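Local coordinates for protein alpha-glucosidase (Pseudoalteromonas sp. K8, PDB 5HQ4) that probably hydrolyses alpha-glucosidic bonds, as a calcium-binding glycoside hydrolase of family 97, at residues Arg152-Tyr157 against Thr453-Arg458; Val385-Val390 against Ile433-Pro438; Gly608-Ala613 against Leu637-Asp642. One frame throughout, in Å; residues are numbered along the deposited sequence.

How the interactions relate
Interactions 1 and 2 meet around one calcium ion, their centres about 12 Å apart. Interaction 2 (385-390 against 433-438) pairs strands 384-388 and 432-435 of the parallel sheet of the barrel domain; interaction 1 (152-157 against 453-458) sets a loop of the N-terminal domain against the end of the next strand, 451-454. Along the chain interaction 2 is nested within the loop that interaction 1 closes; the calcium site ties a loop of the N-terminal domain to strand ends of the barrel nearly 300 residues later. Interaction 3 (608-613 against 637-642) follows later, in the antiparallel sheet of the C-terminal domain, its centre about 38 Å and 41 Å from those of interactions 1 and 2.

Interaction 1 (Arg152-Tyr157 against Thr453-Arg458). With CA (calcium ion), chain G.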
loop_
_atom_site.group_PDB
_atom_site.type_symbol
_atom_site.label_atom_id
_atom_site.label_comp_id
_atom_site.label_asym_id
_atom_site.label_seq_id
_atom_site.Cartn_x
_atom_site.Cartn_y
_atom_site.Cartn_z
ATOM N N ARG A 152 -11.268 1.299 -9.849
ATOM C CA ARG A 152 -10.427 0.368 -9.051
ATOM C C ARG A 152 -10.244 0.936 -7.643
ATOM O O ARG A 152 -11.240 1.242 -6.967
ATOM C CB ARG A 152 -9.111 0.091 -9.802
ATOM C CG ARG A 152 -9.260 -0.464 -11.222
ATOM C CD ARG A 152 -7.909 -0.426 -11.966
ATOM N NE ARG A 152 -7.272 0.874 -11.788
ATOM C CZ ARG A 152 -7.545 1.953 -12.506
ATOM N NH1 ARG A 152 -8.434 1.905 -13.492
ATOM N NH2 ARG A 152 -6.925 3.089 -12.238
ATOM N N TYR A 153 -9.007 1.076 -7.152
ATOM C CA TYR A 153 -8.742 1.647 -5.835
ATOM C C TYR A 153 -8.563 3.157 -5.878
ATOM O O TYR A 153 -8.351 3.771 -4.827
ATOM C CB TYR A 153 -7.475 1.036 -5.219
ATOM C CG TYR A 153 -7.481 -0.469 -5.017
ATOM C CD1 TYR A 153 -6.580 -1.279 -5.706
ATOM C CD2 TYR A 153 -8.361 -1.076 -4.117
ATOM C CE1 TYR A 153 -6.562 -2.656 -5.527
ATOM C CE2 TYR A 153 -8.350 -2.467 -3.924
ATOM C CZ TYR A 153 -7.439 -3.246 -4.636
ATOM O OH TYR A 153 -7.399 -4.622 -4.480
ATOM N N GLU A 154 -8.608 3.766 -7.061
ATOM C CA GLU A 154 -8.200 5.169 -7.212
ATOM C C GLU A 154 -9.413 6.089 -7.048
ATOM O O GLU A 154 -9.957 6.665 -7.997
ATOM C CB GLU A 154 -7.482 5.366 -8.546
ATOM C CG GLU A 154 -6.083 4.700 -8.577
ATOM C CD GLU A 154 -5.379 4.824 -9.929
ATOM O OE1 GLU A 154 -4.137 4.746 -9.961
ATOM O OE2 GLU A 154 -6.070 5.024 -10.949
ATOM N N TYR A 155 -9.828 6.225 -5.788
ATOM C CA TYR A 155 -10.917 7.093 -5.364
ATOM C C TYR A 155 -10.455 7.929 -4.179
ATOM O O TYR A 155 -9.605 7.496 -3.397
ATOM C CB TYR A 155 -12.158 6.273 -4.926
ATOM C CG TYR A 155 -12.872 5.617 -6.084
ATOM C CD1 TYR A 155 -13.884 6.289 -6.757
ATOM C CD2 TYR A 155 -12.520 4.337 -6.518
ATOM C CE1 TYR A 155 -14.544 5.705 -7.829
ATOM C CE2 TYR A 155 -13.180 3.742 -7.594
ATOM C CZ TYR A 155 -14.187 4.441 -8.242
ATOM O OH TYR A 155 -14.840 3.879 -9.310
ATOM N N VAL A 156 -11.037 9.112 -4.028
ATOM C CA VAL A 156 -10.863 9.849 -2.781
ATOM C C VAL A 156 -11.782 9.240 -1.727
ATOM O O VAL A 156 -12.826 8.650 -2.041
ATOM C CB VAL A 156 -11.121 11.356 -2.979
ATOM C CG1 VAL A 156 -10.204 11.911 -4.092
ATOM C CG2 VAL A 156 -12.599 11.637 -3.284
ATOM N N TYR A 157 -11.381 9.353 -0.463
ATOM C CA TYR A 157 -12.107 8.706 0.626
ATOM C C TYR A 157 -13.369 9.485 0.995
ATOM O O TYR A 157 -13.371 10.722 1.025
ATOM C CB TYR A 157 -11.182 8.530 1.844
ATOM C CG TYR A 157 -10.304 7.320 1.620
ATOM C CD1 TYR A 157 -9.164 7.403 0.813
ATOM C CD2 TYR A 157 -10.655 6.081 2.146
ATOM C CE1 TYR A 157 -8.384 6.276 0.546
ATOM C CE2 TYR A 157 -9.889 4.943 1.885
ATOM C CZ TYR A 157 -8.753 5.053 1.096
ATOM O OH TYR A 157 -8.002 3.935 0.827
ATOM N N THR A 453 6.915 -2.099 -3.570
ATOM C CA THR A 453 5.903 -1.077 -3.345
ATOM C C THR A 453 4.817 -1.213 -4.411
ATOM O O THR A 453 4.913 -2.038 -5.324
ATOM C CB THR A 453 6.544 0.320 -3.337
ATOM O OG1 THR A 453 5.617 1.274 -2.794
ATOM C CG2 THR A 453 6.971 0.734 -4.753
ATOM N N ARG A 454 3.765 -0.408 -4.273
ATOM C CA ARG A 454 2.678 -0.395 -5.247
ATOM C C ARG A 454 1.913 0.911 -5.110
ATOM O O ARG A 454 2.109 1.677 -4.167
ATOM C CB ARG A 454 1.731 -1.592 -5.064
ATOM C CG ARG A 454 0.754 -1.458 -3.879
ATOM C CD ARG A 454 0.204 -2.848 -3.472
ATOM N NE ARG A 454 1.304 -3.733 -3.081
ATOM C CZ ARG A 454 1.349 -5.048 -3.289
ATOM N NH1 ARG A 454 0.345 -5.678 -3.896
ATOM N NH2 ARG A 454 2.414 -5.738 -2.886
ATOM N N GLU A 455 1.014 1.145 -6.060
ATOM C CA GLU A 455 0.148 2.310 -5.978
ATOM C C GLU A 455 -1.168 1.898 -5.323
ATOM O O GLU A 455 -1.238 1.805 -4.091
ATOM C CB GLU A 455 -0.050 2.913 -7.375
ATOM C CG GLU A 455 -0.687 4.285 -7.391
ATOM C CD GLU A 455 -0.712 4.852 -8.797
ATOM O OE1 GLU A 455 -1.332 4.218 -9.672
ATOM O OE2 GLU A 455 -0.074 5.900 -9.037
ATOM N N GLY A 456 -2.209 1.625 -6.107
ATOM C CA GLY A 456 -3.433 1.112 -5.486
ATOM C C GLY A 456 -4.165 2.117 -4.620
ATOM O O GLY A 456 -4.744 1.748 -3.581
ATOM N N ALA A 457 -4.182 3.375 -5.047
ATOM C CA ALA A 457 -4.796 4.521 -4.389
ATOM C C ALA A 457 -4.464 5.705 -5.280
ATOM O O ALA A 457 -3.577 5.610 -6.136
ATOM C CB ALA A 457 -4.259 4.741 -2.963
ATOM N N ARG A 458 -5.170 6.818 -5.082
ATOM C CA ARG A 458 -4.839 8.025 -5.833
ATOM C C ARG A 458 -3.540 8.615 -5.302
ATOM O O ARG A 458 -3.453 8.991 -4.128
ATOM C CB ARG A 458 -5.965 9.051 -5.750
ATOM C CG ARG A 458 -7.199 8.681 -6.595
ATOM C CD ARG A 458 -8.348 9.665 -6.383
ATOM N NE ARG A 458 -7.971 11.076 -6.581
ATOM C CZ ARG A 458 -8.605 11.929 -7.382
ATOM N NH1 ARG A 458 -9.654 11.528 -8.091
ATOM N NH2 ARG A 458 -8.209 13.199 -7.454
HETATM CA CA CA G . -2.364 4.886 -11.706
HETATM O O HOH W 1 -11.154 9.057 -8.571
HETATM O O HOH W 2 -4.341 5.268 -12.992
HETATM O O HOH W 3 -7.065 6.782 -2.922
HETATM O O HOH W 4 -0.052 4.828 -12.303
#
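The side chain of Arg458 runs across the backbone of Glu154 and Tyr155 and slides its guanidinium under Val156. Its CG lies 3.4 Å from Glu154 C and its CD packs on Tyr155 C; a bend at chi3 (53°) then turns the flat group so that Val156 CG1 sits over one face, 3.4 Å from NE and offset toward the rim. Two waters complete this grip: one links Glu154 O to Arg458 NH1, in the plane of the guanidinium, and another links Tyr155 O to Arg458 N. NE itself is hydrogen-bonded to Asn470.

Glu154 itself reaches the calcium ion with an extended chain, binding it through OE1 at 2.5 Å, while Glu455 OE1 binds at 2.4 Å. The two side chains cross at about a right angle with their carboxylate planes 60° apart, and the shared cation probably offsets the repulsion between Glu154 OE1 and Glu455 OE1, 2.9 Å apart. Glu437, Glu461 and two waters complete the site. Glu154 OE2 takes a salt bridge from Arg152 NH2 and a hydrogen bond from one of the metal-bound waters, and these two partners together probably fix the rotation of the carboxylate. Nearby, Tyr153 CB rests 3.3 Å from Gly456 O.

The loop between strands 141-144 and 158-161, in the N-terminal domain, lies against the segment leaving strand 451-454 of the barrel, where helix 474-478 packs on Tyr157 and Ala457.

Interaction 2 (Val385-Val390 against Ile433-Pro438). With CA (calcium ion), chain G.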
loop_
_atom_site.group_PDB
_atom_site.type_symbol
_atom_site.label_atom_id
_atom_site.label_comp_id
_atom_site.label_asym_id
_atom_site.label_seq_id
_atom_site.Cartn_x
_atom_site.Cartn_y
_atom_site.Cartn_z
ATOM N N VAL A 385 11.559 -2.452 -11.790
ATOM C CA VAL A 385 10.603 -2.244 -12.877
ATOM C C VAL A 385 9.280 -1.777 -12.287
ATOM O O VAL A 385 8.782 -2.369 -11.324
ATOM C CB VAL A 385 10.397 -3.524 -13.717
ATOM C CG1 VAL A 385 9.271 -3.333 -14.758
ATOM C CG2 VAL A 385 11.708 -3.937 -14.405
ATOM N N LYS A 386 8.731 -0.695 -12.843
ATOM C CA LYS A 386 7.379 -0.245 -12.536
ATOM C C LYS A 386 6.428 -0.869 -13.553
ATOM O O LYS A 386 6.642 -0.741 -14.760
ATOM C CB LYS A 386 7.310 1.285 -12.584
ATOM C CG LYS A 386 5.912 1.891 -12.470
ATOM C CD LYS A 386 6.003 3.420 -12.598
ATOM C CE LYS A 386 4.613 4.032 -12.765
ATOM N NZ LYS A 386 4.654 5.504 -12.856
ATOM N N THR A 387 5.419 -1.591 -13.075
ATOM C CA THR A 387 4.434 -2.206 -13.952
ATOM C C THR A 387 3.129 -1.426 -13.871
ATOM O O THR A 387 2.923 -0.600 -12.977
ATOM C CB THR A 387 4.202 -3.682 -13.596
ATOM O OG1 THR A 387 3.738 -3.790 -12.241
ATOM C CG2 THR A 387 5.492 -4.476 -13.771
ATOM N N GLY A 388 2.247 -1.680 -14.828
ATOM C CA GLY A 388 1.010 -0.922 -14.914
ATOM C C GLY A 388 -0.080 -1.732 -15.573
ATOM O O GLY A 388 0.178 -2.531 -16.476
ATOM N N TYR A 389 -1.319 -1.515 -15.122
ATOM C CA TYR A 389 -2.470 -2.277 -15.607
ATOM C C TYR A 389 -3.660 -1.336 -15.795
ATOM O O TYR A 389 -4.740 -1.536 -15.245
ATOM C CB TYR A 389 -2.810 -3.418 -14.641
ATOM C CG TYR A 389 -1.667 -4.387 -14.434
ATOM C CD1 TYR A 389 -0.615 -4.084 -13.568
ATOM C CD2 TYR A 389 -1.622 -5.598 -15.116
ATOM C CE1 TYR A 389 0.447 -4.949 -13.399
ATOM C CE2 TYR A 389 -0.547 -6.488 -14.939
ATOM C CZ TYR A 389 0.473 -6.152 -14.076
ATOM O OH TYR A 389 1.540 -7.004 -13.885
ATOM N N VAL A 390 -3.472 -0.285 -16.596
ATOM C CA VAL A 390 -4.491 0.758 -16.710
ATOM C C VAL A 390 -5.654 0.230 -17.549
ATOM O O VAL A 390 -5.517 0.009 -18.755
ATOM C CB VAL A 390 -3.918 2.048 -17.313
ATOM C CG1 VAL A 390 -5.038 3.058 -17.558
ATOM C CG2 VAL A 390 -2.862 2.641 -16.384
ATOM N N ILE A 433 9.852 -5.106 -8.111
ATOM C CA ILE A 433 8.628 -4.728 -8.812
ATOM C C ILE A 433 7.873 -3.670 -8.015
ATOM O O ILE A 433 7.616 -3.846 -6.816
ATOM C CB ILE A 433 7.723 -5.946 -9.069
ATOM C CG1 ILE A 433 8.393 -6.929 -10.034
ATOM C CG2 ILE A 433 6.353 -5.511 -9.620
ATOM C CD1 ILE A 433 8.659 -6.360 -11.433
ATOM N N ASN A 434 7.476 -2.605 -8.709
ATOM C CA ASN A 434 6.634 -1.522 -8.208
ATOM C C ASN A 434 5.352 -1.560 -9.042
ATOM O O ASN A 434 5.369 -1.182 -10.217
ATOM C CB ASN A 434 7.392 -0.194 -8.342
ATOM C CG ASN A 434 6.506 1.031 -8.240
ATOM O OD1 ASN A 434 5.375 0.979 -7.757
ATOM N ND2 ASN A 434 7.043 2.168 -8.684
ATOM N N THR A 435 4.251 -2.046 -8.460
ATOM C CA THR A 435 3.036 -2.355 -9.224
ATOM C C THR A 435 2.039 -1.204 -9.150
ATOM O O THR A 435 1.511 -0.912 -8.077
ATOM C CB THR A 435 2.363 -3.630 -8.702
ATOM O OG1 THR A 435 3.328 -4.677 -8.579
ATOM C CG2 THR A 435 1.250 -4.074 -9.657
ATOM N N HIS A 436 1.752 -0.575 -10.288
ATOM C CA HIS A 436 0.633 0.353 -10.360
ATOM C C HIS A 436 -0.593 -0.379 -10.897
ATOM O O HIS A 436 -0.470 -1.398 -11.582
ATOM C CB HIS A 436 0.996 1.581 -11.204
ATOM C CG HIS A 436 1.912 2.524 -10.477
ATOM N ND1 HIS A 436 1.742 3.891 -10.478
ATOM C CD2 HIS A 436 2.968 2.276 -9.660
ATOM C CE1 HIS A 436 2.672 4.449 -9.716
ATOM N NE2 HIS A 436 3.428 3.491 -9.209
ATOM N N GLU A 437 -1.773 0.128 -10.544
ATOM C CA GLU A 437 -3.032 -0.596 -10.700
ATOM C C GLU A 437 -2.871 -2.030 -10.189
ATOM O O GLU A 437 -3.031 -2.994 -10.943
ATOM C CB GLU A 437 -3.520 -0.572 -12.142
ATOM C CG GLU A 437 -3.715 0.862 -12.664
ATOM C CD GLU A 437 -2.381 1.549 -12.982
ATOM O OE1 GLU A 437 -1.526 0.912 -13.626
ATOM O OE2 GLU A 437 -2.165 2.705 -12.558
ATOM N N PRO A 438 -2.542 -2.199 -8.907
ATOM C CA PRO A 438 -2.171 -3.511 -8.374
ATOM C C PRO A 438 -3.340 -4.219 -7.724
ATOM O O PRO A 438 -4.452 -3.681 -7.677
ATOM C CB PRO A 438 -1.148 -3.137 -7.299
ATOM C CG PRO A 438 -1.815 -1.925 -6.671
ATOM C CD PRO A 438 -2.448 -1.162 -7.866
HETATM CA CA CA G . -2.364 4.886 -11.706
HETATM O O HOH W 4 -0.052 4.828 -12.303
HETATM O O HOH W 2 -4.341 5.268 -12.992
#
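Two neighbouring parallel strands of the catalytic barrel, 384-388 and 432-435, pair here and lead at their C-terminal ends to the calcium site. Asn434 N bonds to Val385 O, Thr387 N to Asn434 O, and His436 N to Thr387 O at 2.9 Å, this last donor standing above the carbonyl plane.

On the face carrying Lys386 and Asn434 the lysine is fully extended, with CG swung opposite its backbone N (chi1 172°). That brings CE over the centre of the His436 ring, 3.6 Å from the centroid and 8° off the normal, a CH-pi contact; NZ continues to a salt bridge with Glu311. His436 NE2 is hydrogen-bonded to Asp489, and ND1 lies 2.7 Å from a water bound to the calcium. As in other TIM-type barrels, functional groups gather where the parallel strands end. A leucine in place of His436 would probably leave this metal-bound water and Asp489 without their ring-nitrogen partners.

Glu437 bends at chi2 (75°) and divides its carboxylate between two tasks: OE2 binds the calcium at 2.4 Å, while OE1 accepts Tyr389 N at 2.9 Å on its anti lone pair. On the opposite face of the sheet Thr387 OG1 lies 3.6 Å from Thr435 CG2. Past the strand end, the Tyr389 ring meets His436 O at its edge, with CD1 3.3 Å away.

Interaction 3 (Gly608-Ala613 against Leu637-Asp642); sequences GKQFEA and LVTASD
Phe611 and Val638 face each other as an antiparallel hydrogen-bonded pair, their side chains on the same face of the sheet. Phe611 N donates to Val638 O at 3.0 Å, nearly in line with the carbonyl, and Val638 N returns a bond to Phe611 O at 2.9 Å. The phenylalanine meets its neighbour through its root: CB is 4.1 Å from Val638 CG2, whereas the ring turns an edge to Val638 O. Val638 puts CG2 between its own backbone N and carbonyl carbon (CG1 chi1 -62°), and the same methyl also reaches Ala613 CB, 4.1 Å away.

The other face carries Leu637 and Glu612, a non-hydrogen-bonded pair. Leu637 CD2 lies against Glu612 CB at 4.1 Å, touching the foot of the glutamate. Thr639 turns its CG2 methyl to Lys609 O at 3.8 Å.

Beyond Val638 the chain enters a type I turn, Thr639 to Asp642. Asp642 N donates to Thr639 O, and Asp642 OD2 in return accepts Thr639 N from the anti side, so two bonds join the ends of the turn. A water donates to Lys609 O and accepts from Ala640 N at 3.0 Å, linking the two segments where they diverge.

Strand 631-638 is the outermost strand of this C-terminal antiparallel sheet within the chain, and strand 611-618 lies between it and strand 653-660, whose Phe658 packs against Phe611, Ala613 and Val638.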
loop_
_atom_site.group_PDB
_atom_site.type_symbol
_atom_site.label_atom_id
_atom_site.label_comp_id
_atom_site.label_asym_id
_atom_site.label_seq_id
_atom_site.Cartn_x
_atom_site.Cartn_y
_atom_site.Cartn_z
ATOM N N GLY A 608 20.422 10.981 26.008
ATOM C CA GLY A 608 21.814 11.338 26.191
ATOM C C GLY A 608 22.542 11.803 24.950
ATOM O O GLY A 608 23.764 11.968 24.997
ATOM N N LYS A 609 21.843 12.023 23.841
ATOM C CA LYS A 609 22.475 12.472 22.612
ATOM C C LYS A 609 21.940 13.844 22.225
ATOM O O LYS A 609 20.782 14.176 22.489
ATOM C CB LYS A 609 22.245 11.465 21.474
ATOM C CG LYS A 609 22.902 10.114 21.758
ATOM C CD LYS A 609 22.612 9.071 20.686
ATOM C CE LYS A 609 23.188 9.448 19.333
ATOM N NZ LYS A 609 23.205 8.254 18.437
ATOM N N GLN A 610 22.794 14.649 21.609
ATOM C CA GLN A 610 22.368 15.943 21.100
ATOM C C GLN A 610 22.123 15.856 19.600
ATOM O O GLN A 610 22.852 15.166 18.878
ATOM C CB GLN A 610 23.394 17.031 21.405
ATOM C CG GLN A 610 22.919 18.413 20.976
ATOM C CD GLN A 610 23.523 19.517 21.809
ATOM O OE1 GLN A 610 22.924 19.971 22.783
ATOM N NE2 GLN A 610 24.713 19.958 21.430
ATOM N N PHE A 611 21.088 16.556 19.142
ATOM C CA PHE A 611 20.712 16.589 17.739
ATOM C C PHE A 611 20.618 18.038 17.287
ATOM O O PHE A 611 20.333 18.939 18.078
ATOM C CB PHE A 611 19.363 15.895 17.473
ATOM C CG PHE A 611 19.351 14.428 17.816
ATOM C CD1 PHE A 611 19.505 13.469 16.827
ATOM C CD2 PHE A 611 19.195 14.013 19.133
ATOM C CE1 PHE A 611 19.498 12.112 17.140
ATOM C CE2 PHE A 611 19.191 12.665 19.456
ATOM C CZ PHE A 611 19.337 11.707 18.457
ATOM N N GLU A 612 20.873 18.255 16.012
ATOM C CA GLU A 612 20.575 19.528 15.375
ATOM C C GLU A 612 19.357 19.295 14.493
ATOM O O GLU A 612 19.441 18.577 13.491
ATOM C CB GLU A 612 21.761 20.041 14.568
ATOM C CG GLU A 612 21.492 21.354 13.860
ATOM C CD GLU A 612 22.664 21.782 13.002
ATOM O OE1 GLU A 612 23.372 22.742 13.383
ATOM O OE2 GLU A 612 22.889 21.143 11.952
ATOM N N ALA A 613 18.218 19.852 14.893
ATOM C CA ALA A 613 17.009 19.753 14.089
ATOM C C ALA A 613 17.094 20.720 12.918
ATOM O O ALA A 613 17.375 21.909 13.099
ATOM C CB ALA A 613 15.770 20.059 14.927
ATOM N N LEU A 637 19.255 23.290 18.074
ATOM C CA LEU A 637 19.811 22.201 18.871
ATOM C C LEU A 637 18.735 21.674 19.812
ATOM O O LEU A 637 18.070 22.454 20.499
ATOM C CB LEU A 637 21.028 22.671 19.672
ATOM C CG LEU A 637 22.243 23.110 18.847
ATOM C CD1 LEU A 637 23.318 23.749 19.728
ATOM C CD2 LEU A 637 22.815 21.927 18.085
ATOM N N VAL A 638 18.548 20.351 19.837
ATOM C CA VAL A 638 17.495 19.738 20.640
ATOM C C VAL A 638 18.003 18.428 21.232
ATOM O O VAL A 638 18.960 17.825 20.744
ATOM C CB VAL A 638 16.185 19.469 19.842
ATOM C CG1 VAL A 638 15.556 20.768 19.318
ATOM C CG2 VAL A 638 16.421 18.473 18.693
ATOM N N THR A 639 17.342 18.001 22.306
ATOM C CA THR A 639 17.529 16.688 22.906
ATOM C C THR A 639 16.155 16.104 23.207
ATOM O O THR A 639 15.121 16.752 23.009
ATOM C CB THR A 639 18.361 16.741 24.194
ATOM O OG1 THR A 639 17.600 17.385 25.222
ATOM C CG2 THR A 639 19.696 17.489 23.983
ATOM N N ALA A 640 16.159 14.871 23.716
ATOM C CA ALA A 640 14.923 14.165 24.029
ATOM C C ALA A 640 14.068 14.893 25.059
ATOM O O ALA A 640 12.863 14.634 25.140
ATOM C CB ALA A 640 15.246 12.755 24.538
ATOM N N SER A 641 14.652 15.784 25.854
ATOM C CA SER A 641 13.855 16.486 26.850
ATOM C C SER A 641 13.118 17.691 26.276
ATOM O O SER A 641 12.371 18.352 27.006
ATOM C CB SER A 641 14.742 16.916 28.025
ATOM O OG SER A 641 15.715 17.846 27.601
ATOM N N ASP A 642 13.282 17.984 24.991
ATOM C CA ASP A 642 12.650 19.155 24.411
ATOM C C ASP A 642 11.274 18.819 23.849
ATOM O O ASP A 642 10.863 17.658 23.766
ATOM C CB ASP A 642 13.540 19.756 23.321
ATOM C CG ASP A 642 14.760 20.446 23.897
ATOM O OD1 ASP A 642 14.594 21.226 24.856
ATOM O OD2 ASP A 642 15.883 20.188 23.423
HETATM O O HOH W 5 18.667 13.300 23.554
#